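CdiI toxin (Salmonella enterica subsp. enterica serovar Rubislaw str. ATCC 10717, PDB 4ZQU) neutralises its cognate CdiA toxin, serving as the immunity protein of a bacterial contact-dependent growth inhibition system. Local coordinates at residues 25-34 against 84-94; 3-11 against 56-64. All blocks are in the same frame, centred on the assembly; numbering follows the deposited sequence.

Contact 1. Residues 25-34 against 84-94; sequences SGYRSNQLDP and LYDSRRTVERY
Pro-34 lies over one face of the Arg-93 guanidinium, its CG 3.4 Å from NE, while the opposite face is covered by Arg-89 O above its centre. Arg-93 CG sits between the backbone N and the carbonyl carbon (chi1 71°) and the chain bends again at chi3 (65°), which brings the flat group back to the end of helix 82-85. There NH1 meets a lone pair of Leu-84 O in both the carbonyl and the guanidinium planes (2.9 Å), and NH2 bonds Asp-83 O, so the rotation of the group is fixed. Water 2, also in its plane, accepts from NH1 and lies 2.6 Å from Leu-32 O, where it can donate, so it probably links helix and strand. Beside these polar contacts Leu-84 CD1 packs against Pro-34 CD (3.5 Å).

The side chain of Gln-31 leaves the strand toward the helices and then runs extended. Its amide lies by the Leu-84 carbonyl and Thr-90, with its plane 69° from the Tyr-85 ring that it crosses obliquely. The Tyr-85 ring has Ser-29 OG at its edge and reaches the end of strand 19-26, where OH approaches Gly-26 CA at 3.3 Å and is bonded to Val-64 O. Water 1 accepts from Arg-28 N (2.8 Å), donates to the Tyr-85 hydroxyl and is hydrogen-bonded to Ser-29 OG, which is hydrogen-bonded as well to Arg-29 of the toxin chain.

The segment 25-34 is the tip of the beta-hairpin formed by strands 19-26 and 30-41, held by the reciprocal Ser-25 and Gln-31 backbone bonds, with Tyr-27 N bonding Ser-29 O at the turn. Asn-30 and Gln-31 pair antiparallel with a toxin strand, extending the sheet across the interface in the beta-augmentation by which this immunity protein engages its toxin.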
loop_
_atom_site.group_PDB
_atom_site.type_symbol
_atom_site.label_atom_id
_atom_site.label_comp_id
_atom_site.label_asym_id
_atom_site.label_seq_id
_atom_site.Cartn_x
_atom_site.Cartn_y
_atom_site.Cartn_z
ATOM N N SER B 25 -2.904 -11.332 2.366
ATOM C CA SER B 25 -4.165 -11.406 3.084
ATOM C C SER B 25 -4.598 -10.032 3.555
ATOM O O SER B 25 -3.770 -9.143 3.735
ATOM C CB SER B 25 -4.049 -12.356 4.276
ATOM O OG SER B 25 -3.737 -13.670 3.852
ATOM N N GLY B 26 -5.897 -9.857 3.752
ATOM C CA GLY B 26 -6.400 -8.602 4.268
ATOM C C GLY B 26 -7.895 -8.417 4.140
ATOM O O GLY B 26 -8.675 -9.351 4.314
ATOM N N TYR B 27 -8.284 -7.190 3.824
ATOM C CA TYR B 27 -9.676 -6.779 3.814
ATOM C C TYR B 27 -9.845 -5.734 2.729
ATOM O O TYR B 27 -10.464 -5.980 1.696
ATOM C CB TYR B 27 -10.067 -6.222 5.179
ATOM C CG TYR B 27 -11.540 -5.955 5.377
ATOM C CD1 TYR B 27 -12.410 -6.978 5.719
ATOM C CD2 TYR B 27 -12.056 -4.670 5.256
ATOM C CE1 TYR B 27 -13.754 -6.735 5.920
ATOM C CE2 TYR B 27 -13.400 -4.418 5.452
ATOM C CZ TYR B 27 -14.245 -5.453 5.784
ATOM O OH TYR B 27 -15.585 -5.207 5.981
ATOM N N ARG B 28 -9.279 -4.559 2.977
ATOM C CA ARG B 28 -9.134 -3.549 1.942
ATOM C C ARG B 28 -7.707 -3.616 1.413
ATOM O O ARG B 28 -7.479 -4.007 0.267
ATOM C CB ARG B 28 -9.471 -2.157 2.479
ATOM C CG ARG B 28 -10.958 -1.960 2.730
ATOM C CD ARG B 28 -11.298 -0.517 3.048
ATOM N NE ARG B 28 -12.742 -0.286 3.065
ATOM C CZ ARG B 28 -13.438 0.207 2.043
ATOM N NH1 ARG B 28 -12.829 0.534 0.912
ATOM N NH2 ARG B 28 -14.749 0.379 2.155
ATOM N N SER B 29 -6.748 -3.252 2.256
ATOM C CA SER B 29 -5.344 -3.486 1.942
ATOM C C SER B 29 -5.051 -4.979 2.031
ATOM O O SER B 29 -5.756 -5.718 2.720
ATOM C CB SER B 29 -4.431 -2.707 2.891
ATOM O OG SER B 29 -4.569 -3.167 4.226
ATOM N N ASN B 30 -4.019 -5.424 1.327
ATOM C CA ASN B 30 -3.573 -6.807 1.427
ATOM C C ASN B 30 -2.056 -6.862 1.530
ATOM O O ASN B 30 -1.354 -6.072 0.900
ATOM C CB ASN B 30 -4.068 -7.625 0.235
ATOM C CG ASN B 30 -3.596 -7.068 -1.092
ATOM O OD1 ASN B 30 -2.606 -7.531 -1.658
ATOM N ND2 ASN B 30 -4.307 -6.067 -1.599
ATOM N N GLN B 31 -1.547 -7.788 2.333
ATOM C CA GLN B 31 -0.120 -7.816 2.615
ATOM C C GLN B 31 0.417 -9.224 2.835
ATOM O O GLN B 31 -0.344 -10.159 3.084
ATOM C CB GLN B 31 0.181 -6.959 3.841
ATOM C CG GLN B 31 -0.510 -7.425 5.107
ATOM C CD GLN B 31 -0.342 -6.443 6.243
ATOM O OE1 GLN B 31 0.617 -6.520 7.009
ATOM N NE2 GLN B 31 -1.273 -5.501 6.352
ATOM N N LEU B 32 1.740 -9.350 2.744
ATOM C CA LEU B 32 2.434 -10.618 2.942
ATOM C C LEU B 32 1.958 -11.338 4.197
ATOM O O LEU B 32 2.109 -10.835 5.312
ATOM C CB LEU B 32 3.944 -10.384 3.010
ATOM C CG LEU B 32 4.828 -11.627 3.114
ATOM C CD1 LEU B 32 4.673 -12.489 1.871
ATOM C CD2 LEU B 32 6.281 -11.229 3.324
ATOM N N ASP B 33 1.367 -12.509 3.995
ATOM C CA ASP B 33 0.833 -13.317 5.085
ATOM C C ASP B 33 1.871 -14.332 5.561
ATOM O O ASP B 33 2.236 -15.240 4.817
ATOM C CB ASP B 33 -0.442 -14.031 4.624
ATOM C CG ASP B 33 -1.213 -14.668 5.765
ATOM O OD1 ASP B 33 -0.677 -14.776 6.884
ATOM O OD2 ASP B 33 -2.368 -15.078 5.531
ATOM N N PRO B 34 2.345 -14.188 6.811
ATOM C CA PRO B 34 3.317 -15.134 7.373
ATOM C C PRO B 34 2.756 -16.548 7.511
ATOM O O PRO B 34 3.519 -17.491 7.693
ATOM C CB PRO B 34 3.631 -14.536 8.750
ATOM C CG PRO B 34 2.458 -13.677 9.072
ATOM C CD PRO B 34 2.016 -13.111 7.759
ATOM N N LEU B 84 -0.618 -9.719 12.193
ATOM C CA LEU B 84 -0.484 -9.551 10.754
ATOM C C LEU B 84 -0.338 -8.073 10.415
ATOM O O LEU B 84 0.569 -7.673 9.681
ATOM C CB LEU B 84 -1.690 -10.147 10.026
ATOM C CG LEU B 84 -1.729 -9.948 8.507
ATOM C CD1 LEU B 84 -0.643 -10.762 7.824
ATOM C CD2 LEU B 84 -3.099 -10.284 7.934
ATOM N N TYR B 85 -1.228 -7.266 10.984
ATOM C CA TYR B 85 -1.306 -5.842 10.683
ATOM C C TYR B 85 -0.298 -4.986 11.452
ATOM O O TYR B 85 -0.099 -3.816 11.115
ATOM C CB TYR B 85 -2.721 -5.336 10.960
ATOM C CG TYR B 85 -3.720 -5.695 9.883
ATOM C CD1 TYR B 85 -4.500 -6.842 9.980
ATOM C CD2 TYR B 85 -3.885 -4.885 8.767
ATOM C CE1 TYR B 85 -5.416 -7.170 8.994
ATOM C CE2 TYR B 85 -4.795 -5.204 7.778
ATOM C CZ TYR B 85 -5.559 -6.346 7.897
ATOM O OH TYR B 85 -6.467 -6.662 6.912
ATOM N N ASP B 86 0.333 -5.562 12.477
ATOM C CA ASP B 86 1.306 -4.833 13.296
ATOM C C ASP B 86 2.480 -4.328 12.460
ATOM O O ASP B 86 3.117 -5.099 11.746
ATOM C CB ASP B 86 1.817 -5.711 14.438
ATOM C CG ASP B 86 2.879 -5.016 15.274
ATOM O OD1 ASP B 86 2.516 -4.195 16.142
ATOM O OD2 ASP B 86 4.077 -5.284 15.057
ATOM N N SER B 87 2.766 -3.032 12.567
ATOM C CA SER B 87 3.726 -2.367 11.687
ATOM C C SER B 87 5.157 -2.865 11.859
ATOM O O SER B 87 5.933 -2.876 10.903
ATOM C CB SER B 87 3.689 -0.853 11.910
ATOM O OG SER B 87 4.043 -0.520 13.241
ATOM N N ARG B 88 5.507 -3.265 13.075
ATOM C CA ARG B 88 6.842 -3.778 13.336
ATOM C C ARG B 88 6.993 -5.185 12.772
ATOM O O ARG B 88 7.955 -5.471 12.064
ATOM C CB ARG B 88 7.144 -3.755 14.834
ATOM C CG ARG B 88 7.700 -2.426 15.301
ATOM C CD ARG B 88 8.300 -2.496 16.702
ATOM N NE ARG B 88 8.516 -1.181 17.316
ATOM C CZ ARG B 88 7.598 -0.225 17.455
ATOM N NH1 ARG B 88 6.340 -0.420 17.084
ATOM N NH2 ARG B 88 7.937 0.928 18.014
ATOM N N ARG B 89 6.030 -6.052 13.073
ATOM C CA ARG B 89 6.040 -7.416 12.554
ATOM C C ARG B 89 5.990 -7.422 11.035
ATOM O O ARG B 89 6.633 -8.246 10.383
ATOM C CB ARG B 89 4.865 -8.217 13.115
ATOM C CG ARG B 89 4.950 -8.482 14.603
ATOM C CD ARG B 89 3.999 -9.592 14.996
ATOM N NE ARG B 89 4.444 -10.307 16.188
ATOM C CZ ARG B 89 4.432 -11.631 16.311
ATOM N NH1 ARG B 89 4.000 -12.390 15.310
ATOM N NH2 ARG B 89 4.853 -12.198 17.433
ATOM N N THR B 90 5.217 -6.494 10.484
ATOM C CA THR B 90 5.095 -6.340 9.042
ATOM C C THR B 90 6.453 -6.111 8.384
ATOM O O THR B 90 6.829 -6.821 7.453
ATOM C CB THR B 90 4.156 -5.176 8.687
ATOM O OG1 THR B 90 2.834 -5.477 9.149
ATOM C CG2 THR B 90 4.124 -4.950 7.190
ATOM N N VAL B 91 7.186 -5.122 8.883
ATOM C CA VAL B 91 8.494 -4.782 8.336
ATOM C C VAL B 91 9.496 -5.915 8.541
ATOM O O VAL B 91 10.297 -6.212 7.657
ATOM C CB VAL B 91 9.038 -3.483 8.970
ATOM C CG1 VAL B 91 10.498 -3.264 8.602
ATOM C CG2 VAL B 91 8.189 -2.292 8.546
ATOM N N GLU B 92 9.434 -6.562 9.700
ATOM C CA GLU B 92 10.395 -7.610 10.034
ATOM C C GLU B 92 10.236 -8.871 9.185
ATOM O O GLU B 92 11.229 -9.478 8.781
ATOM C CB GLU B 92 10.289 -7.967 11.516
ATOM C CG GLU B 92 10.747 -6.857 12.444
ATOM C CD GLU B 92 11.004 -7.351 13.851
ATOM O OE1 GLU B 92 11.091 -8.582 14.040
ATOM O OE2 GLU B 92 11.124 -6.507 14.767
ATOM N N ARG B 93 8.994 -9.265 8.918
ATOM C CA ARG B 93 8.744 -10.454 8.106
ATOM C C ARG B 93 9.037 -10.153 6.645
ATOM O O ARG B 93 9.321 -11.055 5.861
ATOM C CB ARG B 93 7.306 -10.955 8.273
ATOM C CG ARG B 93 6.249 -10.073 7.652
ATOM C CD ARG B 93 4.889 -10.741 7.716
ATOM N NE ARG B 93 4.420 -10.909 9.088
ATOM C CZ ARG B 93 3.478 -10.160 9.656
ATOM N NH1 ARG B 93 2.892 -9.188 8.974
ATOM N NH2 ARG B 93 3.119 -10.388 10.910
ATOM N N TYR B 94 8.967 -8.876 6.288
ATOM C CA TYR B 94 9.391 -8.432 4.970
ATOM C C TYR B 94 10.905 -8.563 4.848
ATOM O O TYR B 94 11.416 -9.027 3.831
ATOM C CB TYR B 94 8.959 -6.990 4.720
ATOM C CG TYR B 94 9.602 -6.364 3.505
ATOM C CD1 TYR B 94 9.227 -6.744 2.223
ATOM C CD2 TYR B 94 10.581 -5.386 3.640
ATOM C CE1 TYR B 94 9.812 -6.171 1.107
ATOM C CE2 TYR B 94 11.171 -4.807 2.531
ATOM C CZ TYR B 94 10.783 -5.202 1.267
ATOM O OH TYR B 94 11.365 -4.628 0.157
HETATM O O HOH W 1 -7.409 -4.158 5.059
HETATM O O HOH W 2 2.880 -8.435 6.069
#

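Contact 2. Residues 3-11 against 56-64; sequences DIVKSAWAS and DALSHSRFV
The Phe-63 ring carries Lys-6 CA squarely over one face, 3.7 Å from its centroid and 8° off the normal, a CH-pi contact. At its edge, near the ring plane, come Ile-4 CG2, 3.9 Å from CZ, and Trp-9 CH2, 4.0 Å from CD1. Tyr-27 stacks with the same ring. The Trp-9 indole has Ser-7 CB against one face, and at its edge CZ3 meets Arg-62 O in plane at 3.5 Å.

Between the aromatic residues and the helix end, Ser-61 points its side chain at the strand, and OG, anti to the backbone N (chi1 -177°), accepts a nearly straight bond from Trp-9 N (2.9 Å, 167°). The hydroxyl also bonds Tyr-24 O, so it links two neighbouring strands of the antiparallel sheet, 8-14 and 19-26, to the loop leaving helix 47-59. Nearer the helix, Ala-8 CB fits against Leu-58 O and Ser-61 CB. Leu-58 CD2 lies 3.5 Å from Trp-9 O and touches Ala-10 CB, which also faces Ala-57 CB at 4.4 Å. Arg-62 turns from the strand to a salt bridge with Asp-81.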
loop_
_atom_site.group_PDB
_atom_site.type_symbol
_atom_site.label_atom_id
_atom_site.label_comp_id
_atom_site.label_asym_id
_atom_site.label_seq_id
_atom_site.Cartn_x
_atom_site.Cartn_y
_atom_site.Cartn_z
ATOM N N ASP B 3 -20.523 -3.011 0.684
ATOM C CA ASP B 3 -19.507 -2.543 -0.252
ATOM C C ASP B 3 -18.369 -3.550 -0.385
ATOM O O ASP B 3 -18.073 -4.021 -1.482
ATOM C CB ASP B 3 -18.969 -1.188 0.183
ATOM N N ILE B 4 -17.733 -3.876 0.736
ATOM C CA ILE B 4 -16.634 -4.836 0.738
ATOM C C ILE B 4 -17.149 -6.271 0.703
ATOM O O ILE B 4 -18.020 -6.644 1.487
ATOM C CB ILE B 4 -15.730 -4.664 1.975
ATOM C CG1 ILE B 4 -15.070 -3.283 1.974
ATOM C CG2 ILE B 4 -14.666 -5.750 2.015
ATOM C CD1 ILE B 4 -14.060 -3.089 0.869
ATOM N N VAL B 5 -16.611 -7.068 -0.214
ATOM C CA VAL B 5 -16.940 -8.487 -0.285
ATOM C C VAL B 5 -15.699 -9.318 0.002
ATOM O O VAL B 5 -14.580 -8.812 -0.060
ATOM C CB VAL B 5 -17.510 -8.879 -1.659
ATOM C CG1 VAL B 5 -18.773 -8.086 -1.952
ATOM C CG2 VAL B 5 -16.471 -8.662 -2.744
ATOM N N LYS B 6 -15.897 -10.593 0.318
ATOM C CA LYS B 6 -14.781 -11.477 0.623
ATOM C C LYS B 6 -13.884 -11.649 -0.596
ATOM O O LYS B 6 -14.360 -11.912 -1.700
ATOM C CB LYS B 6 -15.277 -12.840 1.109
ATOM C CG LYS B 6 -14.150 -13.779 1.507
ATOM C CD LYS B 6 -14.677 -15.075 2.092
ATOM C CE LYS B 6 -13.541 -15.950 2.593
ATOM N NZ LYS B 6 -14.059 -17.177 3.253
ATOM N N SER B 7 -12.581 -11.492 -0.386
ATOM C CA SER B 7 -11.607 -11.610 -1.463
ATOM C C SER B 7 -10.398 -12.423 -1.027
ATOM O O SER B 7 -10.206 -12.690 0.160
ATOM C CB SER B 7 -11.149 -10.227 -1.938
ATOM O OG SER B 7 -12.250 -9.397 -2.264
ATOM N N ALA B 8 -9.588 -12.815 -2.004
ATOM C CA ALA B 8 -8.328 -13.498 -1.751
ATOM C C ALA B 8 -7.229 -12.828 -2.565
ATOM O O ALA B 8 -7.465 -12.377 -3.687
ATOM C CB ALA B 8 -8.436 -14.973 -2.098
ATOM N N TRP B 9 -6.031 -12.754 -2.000
ATOM C CA TRP B 9 -4.948 -12.026 -2.646
ATOM C C TRP B 9 -3.674 -12.847 -2.788
ATOM O O TRP B 9 -3.513 -13.901 -2.175
ATOM C CB TRP B 9 -4.633 -10.743 -1.874
ATOM C CG TRP B 9 -5.797 -9.818 -1.713
ATOM C CD1 TRP B 9 -6.154 -8.801 -2.546
ATOM C CD2 TRP B 9 -6.752 -9.817 -0.645
ATOM N NE1 TRP B 9 -7.274 -8.166 -2.066
ATOM C CE2 TRP B 9 -7.661 -8.772 -0.902
ATOM C CE3 TRP B 9 -6.927 -10.599 0.498
ATOM C CZ2 TRP B 9 -8.730 -8.489 -0.055
ATOM C CZ3 TRP B 9 -7.988 -10.318 1.336
ATOM C CH2 TRP B 9 -8.877 -9.271 1.056
ATOM N N ALA B 10 -2.774 -12.335 -3.614
ATOM C CA ALA B 10 -1.455 -12.911 -3.794
ATOM C C ALA B 10 -0.583 -11.851 -4.444
ATOM O O ALA B 10 -1.095 -10.861 -4.966
ATOM C CB ALA B 10 -1.516 -14.169 -4.646
ATOM N N SER B 11 0.731 -12.047 -4.406
ATOM C CA SER B 11 1.648 -11.094 -5.020
ATOM C C SER B 11 2.767 -11.799 -5.779
ATOM O O SER B 11 3.322 -12.792 -5.306
ATOM C CB SER B 11 2.236 -10.160 -3.961
ATOM O OG SER B 11 2.889 -9.056 -4.563
ATOM N N ASP B 56 -3.141 -21.903 -5.654
ATOM C CA ASP B 56 -2.806 -22.493 -4.362
ATOM C C ASP B 56 -2.475 -21.409 -3.338
ATOM O O ASP B 56 -2.851 -21.508 -2.170
ATOM C CB ASP B 56 -1.636 -23.464 -4.508
ATOM C CG ASP B 56 -1.241 -24.102 -3.194
ATOM O OD1 ASP B 56 -1.973 -24.994 -2.717
ATOM O OD2 ASP B 56 -0.190 -23.716 -2.642
ATOM N N ALA B 57 -1.773 -20.374 -3.788
ATOM C CA ALA B 57 -1.451 -19.232 -2.943
ATOM C C ALA B 57 -2.714 -18.480 -2.540
ATOM O O ALA B 57 -2.848 -18.040 -1.400
ATOM C CB ALA B 57 -0.486 -18.302 -3.657
ATOM N N LEU B 58 -3.638 -18.339 -3.486
ATOM C CA LEU B 58 -4.907 -17.662 -3.239
ATOM C C LEU B 58 -5.757 -18.416 -2.227
ATOM O O LEU B 58 -6.480 -17.811 -1.435
ATOM C CB LEU B 58 -5.693 -17.493 -4.544
ATOM C CG LEU B 58 -5.259 -16.375 -5.489
ATOM C CD1 LEU B 58 -6.046 -16.434 -6.780
ATOM C CD2 LEU B 58 -5.452 -15.036 -4.820
ATOM N N SER B 59 -5.668 -19.741 -2.261
ATOM C CA SER B 59 -6.464 -20.577 -1.377
ATOM C C SER B 59 -6.047 -20.407 0.083
ATOM O O SER B 59 -6.818 -20.705 0.994
ATOM C CB SER B 59 -6.353 -22.046 -1.790
ATOM O OG SER B 59 -5.003 -22.473 -1.800
ATOM N N HIS B 60 -4.827 -19.922 0.295
ATOM C CA HIS B 60 -4.316 -19.709 1.645
ATOM C C HIS B 60 -4.513 -18.276 2.115
ATOM O O HIS B 60 -4.090 -17.911 3.211
ATOM C CB HIS B 60 -2.835 -20.075 1.718
ATOM C CG HIS B 60 -2.579 -21.545 1.633
ATOM N ND1 HIS B 60 -2.665 -22.248 0.451
ATOM C CD2 HIS B 60 -2.260 -22.451 2.589
ATOM C CE1 HIS B 60 -2.401 -23.521 0.680
ATOM N NE2 HIS B 60 -2.152 -23.672 1.966
ATOM N N SER B 61 -5.158 -17.466 1.284
ATOM C CA SER B 61 -5.397 -16.071 1.621
ATOM C C SER B 61 -6.478 -15.943 2.682
ATOM O O SER B 61 -7.450 -16.700 2.691
ATOM C CB SER B 61 -5.783 -15.276 0.375
ATOM O OG SER B 61 -5.961 -13.906 0.683
ATOM N N ARG B 62 -6.298 -14.977 3.576
ATOM C CA ARG B 62 -7.247 -14.747 4.654
ATOM C C ARG B 62 -8.009 -13.439 4.480
ATOM O O ARG B 62 -7.447 -12.427 4.067
ATOM C CB ARG B 62 -6.529 -14.745 6.003
ATOM C CG ARG B 62 -6.012 -16.101 6.434
ATOM C CD ARG B 62 -5.395 -16.022 7.813
ATOM N NE ARG B 62 -4.127 -15.300 7.803
ATOM C CZ ARG B 62 -3.614 -14.680 8.860
ATOM N NH1 ARG B 62 -4.270 -14.681 10.015
ATOM N NH2 ARG B 62 -2.450 -14.051 8.763
ATOM N N PHE B 63 -9.298 -13.483 4.795
ATOM C CA PHE B 63 -10.149 -12.303 4.804
ATOM C C PHE B 63 -10.217 -11.786 6.237
ATOM O O PHE B 63 -11.039 -12.237 7.031
ATOM C CB PHE B 63 -11.536 -12.645 4.261
ATOM C CG PHE B 63 -12.413 -11.456 4.036
ATOM C CD1 PHE B 63 -11.976 -10.393 3.269
ATOM C CD2 PHE B 63 -13.689 -11.412 4.571
ATOM C CE1 PHE B 63 -12.788 -9.298 3.054
ATOM C CE2 PHE B 63 -14.507 -10.320 4.358
ATOM C CZ PHE B 63 -14.057 -9.262 3.599
ATOM N N VAL B 64 -9.342 -10.841 6.562
ATOM C CA VAL B 64 -9.016 -10.569 7.956
ATOM C C VAL B 64 -8.828 -9.076 8.253
ATOM O O VAL B 64 -8.355 -8.317 7.408
ATOM C CB VAL B 64 -7.739 -11.367 8.352
ATOM C CG1 VAL B 64 -6.622 -11.127 7.344
ATOM C CG2 VAL B 64 -7.281 -11.056 9.774
HETATM O O HOH W 3 -9.202 -14.338 1.595
#

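How the contacts relate
From the N terminus the chain passes through 3-11, the hairpin tip 25-34, the helix end and loop 56-64, and the helices at 84-94. The four segments alternate: contact 2 closes the loop from 3-11 to 56-64, contact 1 the loop from 25-34 to 84-94, and the two loops cross. Strands 8-14 and 19-26 are neighbours in one sheet, so both contacts anchor on it. Segment 56-64 lies against both segments of contact 1, and Asp-33 OD1 and Arg-62 NH2 form a salt bridge at 2.7 Å. Trp-9 packs against the hairpin at Gly-26 and Asn-30. Together they tie the N-terminal strand, the hairpin and three helices.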